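Local coordinates for protein 3-methyladenine dna-glycosylase (Archaeoglobus fulgidus, PDB 2JHN) that belongs to the helix-hairpin-helix superfamily of base excision DNA repair proteins and joins a TATA-box-binding-protein-like domain to a largely helical one, at residues M16-V20 against F282-F287; R44-M49 against V60-E65; Q164-L168 against I188-E194. The protein carries 1 engineered substitution. One frame throughout, in Å; residues are numbered along the deposited sequence.

Interaction 1: residues M16-V20 against F282-F287; sequences MKFFV and FLYDRF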
# COMPACT_ATOMS: atom_id res chain seq x y z
N MET A 16 -8.09 -8.23 -3.57
CA MET A 16 -8.16 -8.60 -2.15
C MET A 16 -7.01 -9.52 -1.70
O MET A 16 -6.57 -9.44 -0.55
CB MET A 16 -9.54 -9.17 -1.81
CG MET A 16 -10.70 -8.22 -2.05
SD MET A 16 -10.55 -6.68 -1.07
CE MET A 16 -9.93 -5.54 -2.32
N LYS A 17 -6.54 -10.38 -2.60
CA LYS A 17 -5.42 -11.28 -2.30
C LYS A 17 -4.16 -10.50 -1.97
O LYS A 17 -3.25 -11.02 -1.30
CB LYS A 17 -5.14 -12.20 -3.49
CG LYS A 17 -5.70 -13.61 -3.37
CD LYS A 17 -5.49 -14.38 -4.69
CE LYS A 17 -4.10 -14.12 -5.25
NZ LYS A 17 -3.12 -15.09 -4.75
N PHE A 18 -4.10 -9.25 -2.41
CA PHE A 18 -2.95 -8.41 -2.14
C PHE A 18 -2.75 -8.17 -0.65
O PHE A 18 -1.63 -7.98 -0.21
CB PHE A 18 -3.04 -7.07 -2.88
CG PHE A 18 -1.74 -6.33 -2.94
CD1 PHE A 18 -0.79 -6.66 -3.91
CD2 PHE A 18 -1.47 -5.29 -2.05
CE1 PHE A 18 0.42 -5.99 -3.97
CE2 PHE A 18 -0.25 -4.59 -2.11
CZ PHE A 18 0.69 -4.95 -3.06
N PHE A 19 -3.85 -8.20 0.12
CA PHE A 19 -3.84 -8.06 1.57
C PHE A 19 -3.30 -9.34 2.21
O PHE A 19 -3.74 -10.45 1.91
CB PHE A 19 -5.24 -7.74 2.11
CG PHE A 19 -5.75 -6.38 1.69
CD1 PHE A 19 -5.23 -5.21 2.27
CD2 PHE A 19 -6.73 -6.25 0.73
CE1 PHE A 19 -5.69 -3.94 1.91
CE2 PHE A 19 -7.21 -4.97 0.34
CZ PHE A 19 -6.69 -3.82 0.94
N VAL A 20 -2.34 -9.16 3.12
CA VAL A 20 -1.58 -10.28 3.64
C VAL A 20 -2.31 -10.97 4.81
O VAL A 20 -2.27 -12.20 4.94
CB VAL A 20 -0.12 -9.81 3.91
CG1 VAL A 20 0.37 -10.14 5.31
CG2 VAL A 20 0.80 -10.32 2.79
N PHE A 282 5.62 -7.92 -6.22
CA PHE A 282 5.29 -8.32 -4.84
C PHE A 282 4.43 -9.59 -4.85
O PHE A 282 4.67 -10.51 -4.07
CB PHE A 282 4.51 -7.23 -4.09
CG PHE A 282 5.32 -5.99 -3.72
CD1 PHE A 282 6.68 -6.08 -3.38
CD2 PHE A 282 4.70 -4.76 -3.70
CE1 PHE A 282 7.41 -4.88 -3.02
CE2 PHE A 282 5.39 -3.59 -3.34
CZ PHE A 282 6.75 -3.66 -3.01
N LEU A 283 3.41 -9.63 -5.70
CA LEU A 283 2.56 -10.82 -5.78
C LEU A 283 3.39 -12.06 -6.17
O LEU A 283 3.21 -13.13 -5.61
CB LEU A 283 1.43 -10.62 -6.79
CG LEU A 283 0.35 -9.61 -6.43
CD1 LEU A 283 -0.47 -9.27 -7.67
CD2 LEU A 283 -0.50 -10.17 -5.31
N TYR A 284 4.26 -11.89 -7.16
CA TYR A 284 5.14 -12.95 -7.69
C TYR A 284 6.06 -13.48 -6.61
O TYR A 284 6.20 -14.69 -6.41
CB TYR A 284 5.96 -12.38 -8.86
CG TYR A 284 6.67 -13.42 -9.68
CD1 TYR A 284 5.96 -14.27 -10.51
CD2 TYR A 284 8.04 -13.54 -9.63
CE1 TYR A 284 6.61 -15.22 -11.27
CE2 TYR A 284 8.71 -14.49 -10.39
CZ TYR A 284 7.98 -15.32 -11.21
OH TYR A 284 8.62 -16.27 -11.96
N ASP A 285 6.68 -12.56 -5.88
CA ASP A 285 7.54 -12.93 -4.76
C ASP A 285 6.79 -13.65 -3.64
O ASP A 285 7.31 -14.60 -3.05
CB ASP A 285 8.26 -11.70 -4.19
CG ASP A 285 9.29 -12.08 -3.11
OD1 ASP A 285 10.21 -12.91 -3.38
OD2 ASP A 285 9.16 -11.54 -1.99
N ARG A 286 5.57 -13.21 -3.35
CA ARG A 286 4.76 -13.81 -2.28
C ARG A 286 4.17 -15.15 -2.72
O ARG A 286 4.11 -16.09 -1.91
CB ARG A 286 3.60 -12.90 -1.89
CG ARG A 286 3.97 -11.64 -1.09
CD ARG A 286 2.69 -10.83 -0.85
NE ARG A 286 2.90 -9.42 -0.47
CZ ARG A 286 1.96 -8.50 -0.62
NH1 ARG A 286 0.79 -8.87 -1.14
NH2 ARG A 286 2.17 -7.24 -0.25
N PHE A 287 3.75 -15.23 -3.99
CA PHE A 287 2.88 -16.34 -4.48
C PHE A 287 3.51 -17.31 -5.48
O PHE A 287 2.88 -18.32 -5.86
CB PHE A 287 1.59 -15.79 -5.08
CG PHE A 287 0.67 -15.18 -4.07
CD1 PHE A 287 0.35 -15.86 -2.90
CD2 PHE A 287 0.13 -13.92 -4.28
CE1 PHE A 287 -0.51 -15.30 -1.95
CE2 PHE A 287 -0.73 -13.34 -3.34
CZ PHE A 287 -1.05 -14.03 -2.18
O HOH W 1 -0.59 -5.71 1.17
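Arg286 stands its guanidinium group over one face of the Phe18 ring, tilted 55° to it, a cation-pi contact in which Arg286 CZ is 4.5 Å from the ring centroid. Arg286 NH1 lies above the face, offset toward the rim, and NH2 is nearest Phe18 CZ. NH1 also approaches the backbone of the residue whose ring it covers: Arg286 NH1 to Phe18 O is 2.7 Å, but with an N-H...O angle of only 128° the bond is weak. A water donates to the same carbonyl, 2.9 Å from Phe18 O, and accepts a weak bond from Arg286 NH2. Val20 CG2 sits over a face of the guanidinium, 4.0 Å from Arg286 NE. The contact ties the C-terminal end of helix 12-17 and the residues that follow, in the TATA-box-binding-protein-like part, to helix 274-287, the last helix of the chain. With CG anti to the backbone nitrogen (chi1 -164°), the Phe18 ring is carried to that helix; Phe282 CD2 meets its edge, 4.1 Å from Phe18 CZ, and Leu283 CD2 lies 3.8 Å from Phe18 CD1. Phe279 of the same helix, one turn before Leu283, meets this ring with nearly parallel planes. At the outer margin the bent Lys17 chain brings NZ over one face of the Phe287 ring, 3.4 Å from its centroid, while Arg286 CB backs the opposite face; a second Lys17 conformer makes this cation-pi contact tentative.

Interaction 2: residues R44-M49 against V60-E65; sequences RAVAVM and VEGNFE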
# COMPACT_ATOMS: atom_id res chain seq x y z
N ARG A 44 -13.17 13.92 11.09
CA ARG A 44 -13.99 12.90 11.72
C ARG A 44 -13.86 11.54 10.98
O ARG A 44 -13.68 11.51 9.76
CB ARG A 44 -15.45 13.39 11.86
CG ARG A 44 -16.20 13.66 10.55
CD ARG A 44 -17.25 12.58 10.39
NE ARG A 44 -18.27 12.76 9.34
CZ ARG A 44 -18.12 13.32 8.14
NH1 ARG A 44 -16.97 13.82 7.73
NH2 ARG A 44 -19.17 13.36 7.34
N ALA A 45 -13.92 10.44 11.73
CA ALA A 45 -13.82 9.11 11.14
C ALA A 45 -15.18 8.63 10.64
O ALA A 45 -16.17 8.67 11.37
CB ALA A 45 -13.25 8.12 12.12
N VAL A 46 -15.19 8.18 9.39
CA VAL A 46 -16.37 7.60 8.76
C VAL A 46 -16.12 6.14 8.38
O VAL A 46 -14.97 5.72 8.17
CB VAL A 46 -16.86 8.43 7.53
CG1 VAL A 46 -17.31 9.82 7.97
CG2 VAL A 46 -15.78 8.54 6.44
N ALA A 47 -17.21 5.38 8.31
CA ALA A 47 -17.18 3.99 7.87
C ALA A 47 -17.30 3.96 6.34
O ALA A 47 -18.14 4.66 5.75
CB ALA A 47 -18.33 3.21 8.51
N VAL A 48 -16.42 3.19 5.70
CA VAL A 48 -16.52 2.95 4.26
C VAL A 48 -16.35 1.45 4.02
O VAL A 48 -15.49 0.82 4.64
CB VAL A 48 -15.46 3.73 3.43
CG1 VAL A 48 -15.61 3.44 1.93
CG2 VAL A 48 -15.59 5.24 3.65
N MET A 49 -17.17 0.88 3.14
CA MET A 49 -16.97 -0.50 2.69
C MET A 49 -17.19 -0.56 1.18
O MET A 49 -17.88 0.29 0.61
CB MET A 49 -17.89 -1.48 3.43
CG MET A 49 -19.31 -1.43 2.96
SD MET A 49 -20.41 -2.31 4.07
CE MET A 49 -20.05 -3.98 3.66
N VAL A 60 -20.01 1.05 -3.16
CA VAL A 60 -19.53 1.64 -1.89
C VAL A 60 -20.71 1.95 -0.95
O VAL A 60 -21.72 2.52 -1.37
CB VAL A 60 -18.68 2.92 -2.11
CG1 VAL A 60 -18.08 3.40 -0.78
CG2 VAL A 60 -17.55 2.67 -3.14
N GLU A 61 -20.57 1.54 0.30
CA GLU A 61 -21.49 1.95 1.36
C GLU A 61 -20.70 2.58 2.49
O GLU A 61 -19.51 2.26 2.71
CB GLU A 61 -22.26 0.74 1.87
CG GLU A 61 -23.13 0.04 0.84
CD GLU A 61 -23.95 -1.09 1.44
OE1 GLU A 61 -24.67 -0.85 2.43
OE2 GLU A 61 -23.88 -2.23 0.93
N GLY A 62 -21.35 3.47 3.24
CA GLY A 62 -20.69 4.14 4.35
C GLY A 62 -21.58 5.20 4.95
O GLY A 62 -22.67 5.46 4.44
N ASN A 63 -21.10 5.84 6.02
CA ASN A 63 -21.91 6.81 6.75
C ASN A 63 -21.50 8.27 6.55
O ASN A 63 -21.91 9.15 7.32
CB ASN A 63 -22.00 6.44 8.23
CG ASN A 63 -20.69 6.60 8.96
OD1 ASN A 63 -19.65 6.87 8.34
ND2 ASN A 63 -20.72 6.44 10.28
N PHE A 64 -20.67 8.51 5.53
CA PHE A 64 -20.37 9.87 5.05
C PHE A 64 -21.59 10.50 4.34
O PHE A 64 -22.55 9.81 3.99
CB PHE A 64 -19.13 9.88 4.14
CG PHE A 64 -19.18 8.89 2.99
CD1 PHE A 64 -19.73 9.26 1.76
CD2 PHE A 64 -18.67 7.60 3.14
CE1 PHE A 64 -19.78 8.34 0.69
CE2 PHE A 64 -18.71 6.68 2.08
CZ PHE A 64 -19.26 7.05 0.86
N GLU A 65 -21.54 11.81 4.14
CA GLU A 65 -22.63 12.53 3.49
C GLU A 65 -22.55 12.39 1.98
O GLU A 65 -21.48 12.15 1.42
CB GLU A 65 -22.60 14.01 3.91
CG GLU A 65 -22.56 14.26 5.43
CD GLU A 65 -23.71 13.59 6.20
OE1 GLU A 65 -24.82 13.46 5.63
OE2 GLU A 65 -23.49 13.20 7.36
O HOH W 2 -18.85 8.39 11.72
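Met49 and Glu61 exchange backbone hydrogen bonds in both directions, Met49 N to Glu61 O at 2.8 Å and Glu61 N to Met49 O at 3.0 Å, forming a hydrogen-bonded pair of the antiparallel hairpin 44-54/57-62 in the five-stranded sheet of the TATA-box-binding-protein-like domain. Farther along, Asn63 continues the pattern where its strand has given way to loop. Its backbone N donates to Ala47 O, and its side chain turns back to accept: Ala47 N to Asn63 OD1 is 2.9 Å, the donor standing 42° out of the amide carbonyl plane. A chi1 of 68°, with CG between backbone N and carbonyl carbon, folds the amide toward the partner strand. A water donating to Ala45 O and weakly bound by Asn63 ND2 adds a further bridge. Between these pairs, Gly62 faces Val48 in a non-hydrogen-bonded pair, and Gly62 CA passes 3.0 Å from Ala47 O, a closeness that depends on having no side chain there.

One face of the sheet carries Val48, whose two methyls divide the work: CG1 meets Val60 CG1 at 3.7 Å, while CG2 meets Phe64 CE2 at 3.8 Å. Helix 69-80 covers this face, and the Phe64 ring stacks with Trp2. On the other face Met49 and Glu61 run side by side; Glu61 OE2 bonds to Tyr51 OH, and Phe158 of strand 156-159 touches Met49. At the far end Arg44 NH2 has its salt bridge with Glu68; the Glu65 carboxylate is nearly coplanar with the guanidinium but too distant for another, Arg44 NH2 to Glu65 OE2 being 4.3 Å.

Interaction 3: residues Q164-L168 against I188-E194; sequences QEAIL and IVEIAKE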
# COMPACT_ATOMS: atom_id res chain seq x y z
N GLN A 164 -2.02 11.39 13.47
CA GLN A 164 -0.75 11.89 14.04
C GLN A 164 -0.93 12.26 15.51
O GLN A 164 -0.08 11.94 16.34
CB GLN A 164 -0.20 13.07 13.22
CG GLN A 164 0.12 12.68 11.77
CD GLN A 164 0.63 13.84 10.95
OE1 GLN A 164 0.21 14.04 9.81
NE2 GLN A 164 1.56 14.62 11.53
N GLU A 165 -2.07 12.87 15.82
CA GLU A 165 -2.45 13.23 17.21
C GLU A 165 -2.49 12.06 18.19
O GLU A 165 -1.98 12.17 19.30
CB GLU A 165 -3.81 13.95 17.19
CG GLU A 165 -3.75 15.34 16.58
CD GLU A 165 -4.09 15.38 15.08
OE1 GLU A 165 -4.08 14.33 14.38
OE2 GLU A 165 -4.36 16.50 14.59
N ALA A 166 -3.09 10.95 17.74
CA ALA A 166 -3.22 9.72 18.52
C ALA A 166 -1.86 9.10 18.81
O ALA A 166 -1.63 8.59 19.91
CB ALA A 166 -4.12 8.71 17.78
N ILE A 167 -0.96 9.16 17.83
CA ILE A 167 0.42 8.70 17.98
C ILE A 167 1.25 9.53 18.97
O ILE A 167 2.00 8.98 19.79
CB ILE A 167 1.13 8.64 16.58
CG1 ILE A 167 0.49 7.52 15.75
CG2 ILE A 167 2.66 8.42 16.73
CD1 ILE A 167 0.55 6.11 16.39
N LEU A 168 1.09 10.85 18.90
CA LEU A 168 1.78 11.73 19.83
C LEU A 168 1.34 11.41 21.27
O LEU A 168 2.18 11.35 22.18
CB LEU A 168 1.53 13.20 19.45
CG LEU A 168 2.23 13.67 18.16
CD1 LEU A 168 1.88 15.12 17.87
CD2 LEU A 168 3.76 13.48 18.20
N ILE A 188 8.71 7.18 14.47
CA ILE A 188 7.29 7.38 14.17
C ILE A 188 6.75 8.61 14.93
O ILE A 188 6.07 9.46 14.36
CB ILE A 188 6.47 6.09 14.40
CG1 ILE A 188 6.88 5.04 13.34
CG2 ILE A 188 4.94 6.40 14.36
CD1 ILE A 188 6.34 3.66 13.56
N VAL A 189 7.10 8.72 16.21
CA VAL A 189 6.69 9.90 16.97
C VAL A 189 7.26 11.18 16.32
O VAL A 189 6.56 12.17 16.14
CB VAL A 189 7.05 9.76 18.48
CG1 VAL A 189 6.87 11.10 19.22
CG2 VAL A 189 6.20 8.66 19.12
N GLU A 190 8.52 11.12 15.91
CA GLU A 190 9.18 12.22 15.19
C GLU A 190 8.39 12.68 13.94
O GLU A 190 8.09 13.87 13.75
CB GLU A 190 10.61 11.81 14.82
CG GLU A 190 11.54 12.96 14.48
CD GLU A 190 12.97 12.52 14.08
OE1 GLU A 190 13.44 11.43 14.49
OE2 GLU A 190 13.63 13.31 13.36
N ILE A 191 8.01 11.71 13.12
CA ILE A 191 7.22 11.97 11.93
C ILE A 191 5.84 12.55 12.29
O ILE A 191 5.35 13.47 11.61
CB ILE A 191 7.10 10.68 11.06
CG1 ILE A 191 8.49 10.20 10.55
CG2 ILE A 191 6.06 10.85 9.96
CD1 ILE A 191 9.10 11.08 9.49
N ALA A 192 5.25 12.06 13.37
CA ALA A 192 3.92 12.55 13.82
C ALA A 192 3.87 14.06 14.14
O ALA A 192 2.82 14.72 14.01
CB ALA A 192 3.42 11.71 15.03
N LYS A 193 5.00 14.61 14.55
CA LYS A 193 5.13 16.06 14.80
C LYS A 193 5.09 16.95 13.54
O LYS A 193 4.92 18.17 13.64
CB LYS A 193 6.43 16.33 15.57
CG LYS A 193 6.41 15.79 16.98
CD LYS A 193 7.75 15.98 17.68
CE LYS A 193 7.74 15.33 19.05
NZ LYS A 193 9.06 15.52 19.73
N GLU A 194 5.25 16.36 12.36
CA GLU A 194 5.31 17.12 11.11
C GLU A 194 3.95 17.65 10.69
O GLU A 194 2.96 16.92 10.70
CB GLU A 194 5.93 16.28 9.98
CG GLU A 194 7.37 15.86 10.24
CD GLU A 194 8.34 17.03 10.07
OE1 GLU A 194 8.52 17.52 8.95
OE2 GLU A 194 8.89 17.49 11.08
O HOH W 3 0.28 16.52 8.98
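Gln164 turns CG beside its own backbone nitrogen (chi1 -61°) and then runs extended, which delivers its amide to the carbonyls at the C-terminal part of segment 188-194. NE2 donates twice, to Ala192 O at 2.8 Å and to Glu194 O at 2.8 Å; it lies in the carbonyl plane of Glu194 but 46° out of that of Ala192. Both acceptors lie in the Gln164 amide plane, so the two bonds together fix how the amide is turned. A water donates to Gln164 OE1 at 2.6 Å and also to Glu194 O, closing the arrangement on the other amide atom. Beside this polar grip the contact is apolar and centres on Ala192: its CB lies 3.8 Å from Ile167 CG2 and 3.6 Å from Leu168 CD2. Ile167 CG2 goes on to meet Ile188 CG2 at 3.9 Å, whereas Leu168 CD2 spreads over Val189 CG1 and Lys193 CG. The short helical segments pass 8.9 Å apart at 133°, an oblique crossing, nearer antiparallel than parallel, within the helical repair-protein fold. Helix 118-127 flanks both partners, with Phe119 against Gln164 and Ile167 and Ile126 against Ile188, while Leu175 of helix 164-177 packs on Ile167, Ile188 and Val189.

Interaction 1 closes almost the whole chain, and interactions 2 and 3 are nested in series inside that loop. None touches another: nearest atoms are about 9 Å apart between 1 and 2, about 10 Å between 2 and 3, and about 17 Å between 1 and 3, on opposite sides of the chain's centre. Interaction 2 is internal to the TATA-box-binding-protein-like domain, interaction 3 to the helix-hairpin-helix region; interaction 1 joins the former to the final helix. Ions lie near but not in contact: sodium ions about 8 Å from the Val20 and 10 Å from the Ile191 side chain, a mercury (II) ion about 7 Å from Phe64's. Glycerol and MES, probably crystallisation additives, lie about 4 Å from the Phe18 and Glu194 side chains.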